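Local structure of endosialidase (Enterobacteria phage phi92, 4HIZ) at residues Asn72-Thr77 / Gln124-Pro129; Asn95-Pro100 / Ser476-Asp481; Ile192-Gly197 / Val243-Ala248. The protein hydrolyses internal alpha-2,8 and alpha-2,9 linkages of sialic acid polymers and probably helps the phage through polysialic acid capsules of its bacterial host. All coordinates share one frame; numbering follows the deposited sequence.

Contact 1 (Asn72-Thr77 / Gln124-Pro129)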
loop_
_atom_site.group_PDB
_atom_site.type_symbol
_atom_site.label_atom_id
_atom_site.label_comp_id
_atom_site.label_asym_id
_atom_site.label_seq_id
_atom_site.Cartn_x
_atom_site.Cartn_y
_atom_site.Cartn_z
ATOM N N ASN A 72 6.585 19.338 -15.540
ATOM C CA ASN A 72 7.028 17.987 -15.204
ATOM C C ASN A 72 5.873 17.018 -15.129
ATOM O O ASN A 72 4.735 17.423 -14.883
ATOM C CB ASN A 72 7.768 17.999 -13.859
ATOM C CG ASN A 72 9.146 18.597 -13.984
ATOM O OD1 ASN A 72 10.072 17.942 -14.473
ATOM N ND2 ASN A 72 9.293 19.847 -13.568
ATOM N N LEU A 73 6.174 15.731 -15.298
ATOM C CA LEU A 73 5.132 14.704 -15.408
ATOM C C LEU A 73 5.068 13.917 -14.110
ATOM O O LEU A 73 6.111 13.579 -13.550
ATOM C CB LEU A 73 5.461 13.738 -16.557
ATOM C CG LEU A 73 4.370 12.741 -16.928
ATOM C CD1 LEU A 73 3.161 13.479 -17.593
ATOM C CD2 LEU A 73 4.913 11.652 -17.889
ATOM N N THR A 74 3.855 13.605 -13.658
ATOM C CA THR A 74 3.658 12.785 -12.471
ATOM C C THR A 74 2.687 11.675 -12.825
ATOM O O THR A 74 1.696 11.930 -13.517
ATOM C CB THR A 74 3.027 13.660 -11.328
ATOM O OG1 THR A 74 3.977 14.666 -10.935
ATOM C CG2 THR A 74 2.669 12.807 -10.087
ATOM N N LYS A 75 2.936 10.451 -12.365
ATOM C CA LYS A 75 1.940 9.369 -12.521
ATOM C C LYS A 75 0.924 9.485 -11.392
ATOM O O LYS A 75 1.329 9.651 -10.233
ATOM C CB LYS A 75 2.652 7.997 -12.446
ATOM C CG LYS A 75 1.709 6.841 -12.754
ATOM C CD LYS A 75 2.507 5.525 -12.926
ATOM C CE LYS A 75 1.548 4.407 -13.396
ATOM N NZ LYS A 75 2.361 3.147 -13.669
ATOM N N ILE A 76 -0.373 9.442 -11.689
ATOM C CA ILE A 76 -1.390 9.766 -10.654
ATOM C C ILE A 76 -2.370 8.631 -10.334
ATOM O O ILE A 76 -3.101 8.734 -9.363
ATOM C CB ILE A 76 -2.179 11.063 -10.983
ATOM C CG1 ILE A 76 -3.225 10.818 -12.104
ATOM C CG2 ILE A 76 -1.182 12.198 -11.363
ATOM C CD1 ILE A 76 -4.163 12.071 -12.280
ATOM N N THR A 77 -2.436 7.582 -11.175
ATOM C CA THR A 77 -3.105 6.356 -10.754
ATOM C C THR A 77 -2.161 5.186 -10.905
ATOM O O THR A 77 -1.231 5.219 -11.739
ATOM C CB THR A 77 -4.434 6.006 -11.533
ATOM O OG1 THR A 77 -4.156 5.691 -12.913
ATOM C CG2 THR A 77 -5.375 7.178 -11.491
ATOM N N GLN A 124 0.828 17.146 -6.459
ATOM C CA GLN A 124 1.981 16.308 -6.131
ATOM C C GLN A 124 1.576 14.886 -5.828
ATOM O O GLN A 124 2.262 13.954 -6.260
ATOM C CB GLN A 124 2.702 16.887 -4.892
ATOM C CG GLN A 124 3.290 18.241 -5.203
ATOM C CD GLN A 124 4.080 18.774 -4.014
ATOM O OE1 GLN A 124 5.253 18.406 -3.841
ATOM N NE2 GLN A 124 3.441 19.602 -3.177
ATOM N N THR A 125 0.501 14.707 -5.054
ATOM C CA THR A 125 0.026 13.370 -4.693
ATOM C C THR A 125 -1.474 13.284 -4.863
ATOM O O THR A 125 -2.183 14.300 -4.787
ATOM C CB THR A 125 0.372 12.934 -3.229
ATOM O OG1 THR A 125 -0.393 13.695 -2.276
ATOM C CG2 THR A 125 1.888 13.072 -2.936
ATOM N N TRP A 126 -1.943 12.060 -5.141
ATOM C CA TRP A 126 -3.302 11.837 -5.619
ATOM C C TRP A 126 -3.941 10.696 -4.841
ATOM O O TRP A 126 -3.281 9.687 -4.514
ATOM C CB TRP A 126 -3.277 11.540 -7.117
ATOM C CG TRP A 126 -2.767 12.705 -7.893
ATOM C CD1 TRP A 126 -1.465 13.089 -8.032
ATOM C CD2 TRP A 126 -3.547 13.663 -8.606
ATOM N NE1 TRP A 126 -1.381 14.230 -8.796
ATOM C CE2 TRP A 126 -2.646 14.593 -9.169
ATOM C CE3 TRP A 126 -4.930 13.827 -8.824
ATOM C CZ2 TRP A 126 -3.059 15.659 -9.953
ATOM C CZ3 TRP A 126 -5.351 14.903 -9.594
ATOM C CH2 TRP A 126 -4.419 15.815 -10.145
ATOM N N SER A 127 -5.220 10.881 -4.528
ATOM C CA SER A 127 -5.994 9.978 -3.692
ATOM C C SER A 127 -6.329 8.654 -4.382
ATOM O O SER A 127 -6.097 8.474 -5.602
ATOM C CB SER A 127 -7.321 10.640 -3.322
ATOM O OG SER A 127 -8.135 10.847 -4.517
ATOM N N MET A 128 -6.906 7.730 -3.607
ATOM C CA MET A 128 -7.374 6.465 -4.171
ATOM C C MET A 128 -8.570 6.780 -5.090
ATOM O O MET A 128 -9.253 7.796 -4.898
ATOM C CB MET A 128 -7.814 5.505 -3.067
ATOM C CG MET A 128 -9.095 5.935 -2.355
ATOM S SD MET A 128 -9.605 4.867 -0.997
ATOM C CE MET A 128 -8.515 5.478 0.309
ATOM N N PRO A 129 -8.819 5.921 -6.081
ATOM C CA PRO A 129 -10.027 6.173 -6.874
ATOM C C PRO A 129 -11.298 6.087 -6.035
ATOM O O PRO A 129 -11.416 5.228 -5.146
ATOM C CB PRO A 129 -10.048 5.009 -7.892
ATOM C CG PRO A 129 -8.643 4.536 -7.971
ATOM C CD PRO A 129 -8.079 4.740 -6.547
HETATM O O HOH W 1 4.475 14.958 -8.242
HETATM O O HOH W 2 -4.100 7.424 -7.236
#
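I76 lies over one face of the W126 indole, and these two residues bury most of the surface of the contact. The methyl group CG2 of I76 makes a CH-pi contact with the five-membered ring. It sits 3.4 Å from the ring centroid and 17° off the normal. The nearest ring atom is NE1 of W126, 3.3 Å from I76 CG2. The CG1 branch of I76 lies between its backbone N and carbonyl carbon (chi1 76°). This carries CD1 of I76 over the six-membered ring, 4.0 Å from W126 CE3. One isoleucine therefore spans both rings. T74 adds a looser touch, with its CG2 4.0 Å from Q124 O. Two waters bridge the segments beside the apolar contact. The first links T74 OG1 and Q124 O. The second donates to both I76 O, at 2.7 Å, and S127 O, at 2.8 Å.

The loop 124-129 carries the end of an Asp box, the Ser-X-Asp-X-Gly-X-Thr-Trp signature of sialidase propellers. S119, D121 and G123 complete it, and D121 OD2 bonds T125 OG1. The Trp of the box points into the seam between two blades. Strand 71-75 is the outermost strand of its blade within the chain and pairs with strand 516-523. A parallel strand of the second subunit carries the sheet on. Strands 96-104 and 113-119 of the next blade complete the packing, through A99 and V117.

Contact 2 (Asn95-Pro100 / Ser476-Asp481). With NA (sodium ion), chain B; EDO (1,2-ethanediol), chain R; EDO (1,2-ethanediol), chain L.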
loop_
_atom_site.group_PDB
_atom_site.type_symbol
_atom_site.label_atom_id
_atom_site.label_comp_id
_atom_site.label_asym_id
_atom_site.label_seq_id
_atom_site.Cartn_x
_atom_site.Cartn_y
_atom_site.Cartn_z
ATOM N N ASN A 95 -9.755 24.695 -4.025
ATOM C CA ASN A 95 -8.331 24.317 -3.830
ATOM C C ASN A 95 -7.983 22.869 -4.117
ATOM O O ASN A 95 -6.822 22.494 -3.957
ATOM C CB ASN A 95 -7.825 24.675 -2.424
ATOM C CG ASN A 95 -8.047 26.145 -2.094
ATOM O OD1 ASN A 95 -7.792 27.021 -2.934
ATOM N ND2 ASN A 95 -8.554 26.423 -0.884
ATOM N N VAL A 96 -8.960 22.070 -4.497
ATOM C CA VAL A 96 -8.712 20.633 -4.752
ATOM C C VAL A 96 -8.773 20.388 -6.241
ATOM O O VAL A 96 -9.669 20.903 -6.915
ATOM C CB VAL A 96 -9.760 19.765 -4.021
ATOM C CG1 VAL A 96 -9.616 18.285 -4.368
ATOM C CG2 VAL A 96 -9.635 19.983 -2.500
ATOM N N ILE A 97 -7.823 19.614 -6.775
ATOM C CA ILE A 97 -7.847 19.262 -8.201
ATOM C C ILE A 97 -8.545 17.913 -8.367
ATOM O O ILE A 97 -8.173 16.930 -7.723
ATOM C CB ILE A 97 -6.410 19.170 -8.765
ATOM C CG1 ILE A 97 -5.647 20.473 -8.494
ATOM C CG2 ILE A 97 -6.432 18.854 -10.298
ATOM C CD1 ILE A 97 -4.116 20.284 -8.535
ATOM N N TYR A 98 -9.564 17.873 -9.235
ATOM C CA TYR A 98 -10.315 16.651 -9.498
ATOM C C TYR A 98 -10.003 16.119 -10.884
ATOM O O TYR A 98 -10.056 16.857 -11.886
ATOM C CB TYR A 98 -11.830 16.915 -9.441
ATOM C CG TYR A 98 -12.329 17.282 -8.042
ATOM C CD1 TYR A 98 -12.156 18.576 -7.517
ATOM C CD2 TYR A 98 -13.011 16.345 -7.276
ATOM C CE1 TYR A 98 -12.642 18.898 -6.264
ATOM C CE2 TYR A 98 -13.485 16.654 -6.000
ATOM C CZ TYR A 98 -13.308 17.935 -5.515
ATOM O OH TYR A 98 -13.784 18.222 -4.264
ATOM N N ALA A 99 -9.668 14.835 -10.936
ATOM C CA ALA A 99 -9.410 14.151 -12.206
ATOM C C ALA A 99 -10.385 12.967 -12.347
ATOM O O ALA A 99 -10.084 11.809 -11.954
ATOM C CB ALA A 99 -7.920 13.629 -12.256
ATOM N N PRO A 100 -11.570 13.232 -12.918
ATOM C CA PRO A 100 -12.518 12.152 -13.149
ATOM C C PRO A 100 -12.093 11.360 -14.382
ATOM O O PRO A 100 -11.410 11.895 -15.262
ATOM C CB PRO A 100 -13.845 12.893 -13.446
ATOM C CG PRO A 100 -13.596 14.329 -12.936
ATOM C CD PRO A 100 -12.132 14.541 -13.282
ATOM N N SER A 476 -7.388 15.816 -20.582
ATOM C CA SER A 476 -8.203 16.961 -20.155
ATOM C C SER A 476 -7.270 17.976 -19.513
ATOM O O SER A 476 -6.210 17.600 -18.967
ATOM C CB SER A 476 -9.219 16.418 -19.157
ATOM O OG SER A 476 -10.094 17.436 -18.708
ATOM N N VAL A 477 -7.633 19.261 -19.574
ATOM C CA VAL A 477 -6.781 20.318 -19.002
ATOM C C VAL A 477 -7.533 21.116 -17.971
ATOM O O VAL A 477 -8.697 21.514 -18.195
ATOM C CB VAL A 477 -6.281 21.273 -20.127
ATOM C CG1 VAL A 477 -5.602 22.560 -19.541
ATOM C CG2 VAL A 477 -5.314 20.476 -21.088
ATOM N N CYS A 478 -6.867 21.399 -16.846
ATOM C CA CYS A 478 -7.461 22.344 -15.898
ATOM C C CYS A 478 -6.354 23.210 -15.293
ATOM O O CYS A 478 -5.162 22.979 -15.538
ATOM C CB CYS A 478 -8.236 21.602 -14.787
ATOM S SG CYS A 478 -7.174 20.479 -13.807
ATOM N N VAL A 479 -6.744 24.225 -14.513
ATOM C CA VAL A 479 -5.759 25.172 -13.995
ATOM C C VAL A 479 -6.048 25.459 -12.551
ATOM O O VAL A 479 -7.217 25.628 -12.158
ATOM C CB VAL A 479 -5.843 26.515 -14.807
ATOM C CG1 VAL A 479 -5.036 27.656 -14.153
ATOM C CG2 VAL A 479 -5.337 26.284 -16.236
ATOM N N LYS A 480 -4.990 25.554 -11.751
ATOM C CA LYS A 480 -5.130 26.050 -10.372
ATOM C C LYS A 480 -4.048 27.068 -10.109
ATOM O O LYS A 480 -2.882 26.744 -10.116
ATOM C CB LYS A 480 -5.067 24.927 -9.333
ATOM C CG LYS A 480 -5.184 25.481 -7.874
ATOM C CD LYS A 480 -5.090 24.393 -6.811
ATOM C CE LYS A 480 -5.125 24.998 -5.389
ATOM N NZ LYS A 480 -3.922 25.806 -5.132
ATOM N N ASP A 481 -4.447 28.323 -9.912
ATOM C CA ASP A 481 -3.494 29.401 -9.643
ATOM C C ASP A 481 -2.394 29.439 -10.705
ATOM O O ASP A 481 -2.686 29.507 -11.911
ATOM C CB ASP A 481 -2.941 29.287 -8.191
ATOM C CG ASP A 481 -4.066 29.375 -7.138
ATOM O OD1 ASP A 481 -4.824 30.371 -7.164
ATOM O OD2 ASP A 481 -4.231 28.441 -6.308
HETATM NA NA NA B . -11.183 21.578 -17.197
HETATM C C1 EDO R . -8.987 27.324 -6.732
HETATM O O1 EDO R . -10.013 26.709 -5.957
HETATM C C2 EDO R . -7.693 27.470 -5.951
HETATM O O2 EDO R . -7.023 28.639 -6.423
HETATM C C1 EDO L . -10.966 25.179 -12.885
HETATM O O1 EDO L . -11.813 24.063 -13.144
HETATM C C2 EDO L . -10.279 25.723 -14.139
HETATM O O2 EDO L . -9.614 24.669 -14.809
HETATM O O HOH W 3 -5.010 27.534 -3.051
HETATM O O HOH W 4 -12.687 23.949 -16.723
#
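This is a face-to-face packing of two beta strands from neighbouring propeller blades, in which I97 meets C478 and N95 meets K480. Strand 96-104 belongs to one blade. Strand 473-480 is an edge strand of the blade beside it. In the buried part, the methyl CG2 of I97 lies 3.9 Å from C478 SG. SG of C478 stands between its backbone N and carbonyl carbon (chi1 60°) and touches this methyl.

Farther along the strand, K480 runs as an extended chain past I97 and N95. Its CE comes 3.3 Å from N95 O. A bend at the last torsion (chi4 -66°) turns the ammonium toward D481, and the salt bridge K480 NZ to D481 OD2 measures 2.9 Å. D122 of the same chain forms a second salt bridge to NZ, and Y433 of the third subunit also bonds it. A water bonded to K480 NZ also reaches N95 OD1, at 2.8 Å. The ammonium is thus held from several quarters, which probably favours its charged state.

On the same strand, V477 O binds a sodium ion at 2.7 Å; T90 O is a further ligand. Strands packed blade against blade are typical of the sialidase beta-propeller; here a lysine extends the apolar seam and a sodium site lies beside it.

Contact 3 (Ile192-Gly197 / Val243-Ala248)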
loop_
_atom_site.group_PDB
_atom_site.type_symbol
_atom_site.label_atom_id
_atom_site.label_comp_id
_atom_site.label_asym_id
_atom_site.label_seq_id
_atom_site.Cartn_x
_atom_site.Cartn_y
_atom_site.Cartn_z
ATOM N N ILE A 192 -29.942 33.842 9.512
ATOM C CA ILE A 192 -30.894 32.791 9.897
ATOM C C ILE A 192 -32.034 33.380 10.709
ATOM O O ILE A 192 -31.792 33.966 11.783
ATOM C CB ILE A 192 -30.234 31.680 10.705
ATOM C CG1 ILE A 192 -29.075 31.060 9.889
ATOM C CG2 ILE A 192 -31.285 30.620 11.083
ATOM C CD1 ILE A 192 -28.291 29.936 10.653
ATOM N N THR A 193 -33.268 33.233 10.214
ATOM C CA THR A 193 -34.428 33.791 10.926
ATOM C C THR A 193 -35.523 32.740 11.069
ATOM O O THR A 193 -35.759 31.929 10.145
ATOM C CB THR A 193 -35.015 35.008 10.206
ATOM O OG1 THR A 193 -35.237 34.694 8.834
ATOM C CG2 THR A 193 -34.075 36.208 10.311
ATOM N N ILE A 194 -36.183 32.758 12.226
ATOM C CA ILE A 194 -37.334 31.891 12.492
ATOM C C ILE A 194 -38.397 32.691 13.220
ATOM O O ILE A 194 -38.081 33.333 14.221
ATOM C CB ILE A 194 -36.941 30.720 13.408
ATOM C CG1 ILE A 194 -35.653 30.056 12.884
ATOM C CG2 ILE A 194 -38.080 29.671 13.445
ATOM C CD1 ILE A 194 -34.983 29.121 13.863
ATOM N N SER A 195 -39.647 32.624 12.762
ATOM C CA SER A 195 -40.732 33.263 13.519
ATOM C C SER A 195 -41.199 32.366 14.634
ATOM O O SER A 195 -41.244 31.149 14.467
ATOM C CB SER A 195 -41.921 33.580 12.607
ATOM O OG SER A 195 -41.482 34.502 11.648
ATOM N N SER A 196 -41.536 32.966 15.780
ATOM C CA SER A 196 -42.083 32.210 16.891
ATOM C C SER A 196 -43.288 31.406 16.405
ATOM O O SER A 196 -44.118 31.915 15.656
ATOM C CB SER A 196 -42.503 33.163 18.011
ATOM O OG SER A 196 -42.796 32.423 19.173
ATOM N N GLY A 197 -43.382 30.148 16.825
ATOM C CA GLY A 197 -44.514 29.325 16.434
ATOM C C GLY A 197 -44.296 28.564 15.128
ATOM O O GLY A 197 -45.083 27.665 14.783
ATOM N N VAL A 243 -35.083 25.244 5.969
ATOM C CA VAL A 243 -34.994 23.915 6.570
ATOM C C VAL A 243 -36.159 23.802 7.558
ATOM O O VAL A 243 -36.678 24.828 8.065
ATOM C CB VAL A 243 -33.613 23.654 7.270
ATOM C CG1 VAL A 243 -32.480 23.734 6.242
ATOM C CG2 VAL A 243 -33.343 24.641 8.431
ATOM N N THR A 244 -36.579 22.578 7.827
ATOM C CA THR A 244 -37.660 22.353 8.778
ATOM C C THR A 244 -37.155 21.914 10.152
ATOM O O THR A 244 -36.366 20.980 10.252
ATOM C CB THR A 244 -38.607 21.282 8.243
ATOM O OG1 THR A 244 -39.103 21.702 6.973
ATOM C CG2 THR A 244 -39.803 21.079 9.181
ATOM N N LEU A 245 -37.629 22.587 11.203
ATOM C CA LEU A 245 -37.249 22.321 12.582
ATOM C C LEU A 245 -38.012 21.137 13.137
ATOM O O LEU A 245 -39.150 20.894 12.751
ATOM C CB LEU A 245 -37.567 23.549 13.448
ATOM C CG LEU A 245 -36.969 24.888 13.011
ATOM C CD1 LEU A 245 -37.336 25.989 14.014
ATOM C CD2 LEU A 245 -35.456 24.784 12.881
ATOM N N ALA A 246 -37.395 20.427 14.078
ATOM C CA ALA A 246 -38.026 19.282 14.719
ATOM C C ALA A 246 -39.202 19.723 15.591
ATOM O O ALA A 246 -40.150 18.968 15.795
ATOM C CB ALA A 246 -37.000 18.503 15.540
ATOM N N ARG A 247 -39.139 20.938 16.119
ATOM C CA ARG A 247 -40.291 21.492 16.823
ATOM C C ARG A 247 -40.381 23.002 16.640
ATOM O O ARG A 247 -39.387 23.649 16.326
ATOM C CB ARG A 247 -40.282 21.104 18.300
ATOM C CG ARG A 247 -39.042 21.449 19.033
ATOM C CD ARG A 247 -39.081 20.831 20.437
ATOM N NE ARG A 247 -38.111 21.436 21.343
ATOM C CZ ARG A 247 -38.393 22.427 22.185
ATOM N NH1 ARG A 247 -39.621 22.929 22.239
ATOM N NH2 ARG A 247 -37.447 22.917 22.975
ATOM N N ALA A 248 -41.582 23.548 16.817
ATOM C CA ALA A 248 -41.825 24.963 16.565
ATOM C C ALA A 248 -40.969 25.845 17.465
ATOM O O ALA A 248 -40.783 25.550 18.659
ATOM C CB ALA A 248 -43.311 25.298 16.772
#
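I194 and L245 make the apolar part of this contact, and G197 and A248 make the other part with backbone against methyl. The side chains of I194 and L245 reach toward each other and meet tip to tip. L245 CD1 does the touching on its side. It lies 3.8 Å from I194 CG2 and 3.9 Å from I194 CD1, so it is received by both methyls of the isoleucine. The first torsion of I194 (chi1 -48°) places CG2 toward the leucine, and the extended second torsion (chi2 166°) places CD1 there too. L245 has its CG anti to the carbonyl carbon, with an extended second torsion that brings CD1 forward. A201 and A249 also touch I194 and add to the apolar surroundings.

The second kind of contact is between backbone and methyl. A248 CB lies 3.6 Å from G197 O. Here the two loops come closest, with the CA atoms of G197 and A248 5.1 Å apart. G197 has a positive phi (89°), a conformation suited to glycine.

Hydrogen bonding comes from neighbouring residues. Strand 200-204 lies between strands 192-194 and 240-244 in the sheet and pairs with both. I194 bonds the backbone of I253, G197 bonds that of A249, and N252 OD1 accepts from S196 N.

The two segments belong to a small beta domain that carries a glycan pocket formed by residues such as F218, S219 and N220. The side chain of L245 is about 7 Å from a bound N-acetyl-beta-neuraminic acid. Between these segments the contact is thus purely van der Waals: a strand residue and a loop turn meet the 245-248 loop through methyl and carbonyl contacts, while hydrogen bonding is supplied by neighbouring strands and by loop residues N252 and A249.

Overall arrangement
From the N terminus, the chain passes 72-77, then 95-100, then reaches 124-129, where contact 1 closes. Contact 3 opens and closes next, between 192-197 and 243-248. Only at 476-481 does contact 2 close, after nearly the whole propeller has been built. Contacts 1 and 2 therefore cross, and contact 3 falls within the long span of contact 2. Contacts 1 and 2 share one seam between the blade of 71-75 and 473-480 and the blade of 96-104, where W126 CH2 meets I97 CG2 at 3.6 Å. This is consistent with closure of the propeller ring where chain-early and chain-late strands meet. Contact 3 stands apart in the inserted beta domain, about 22 Å from contact 2 at the nearest atoms.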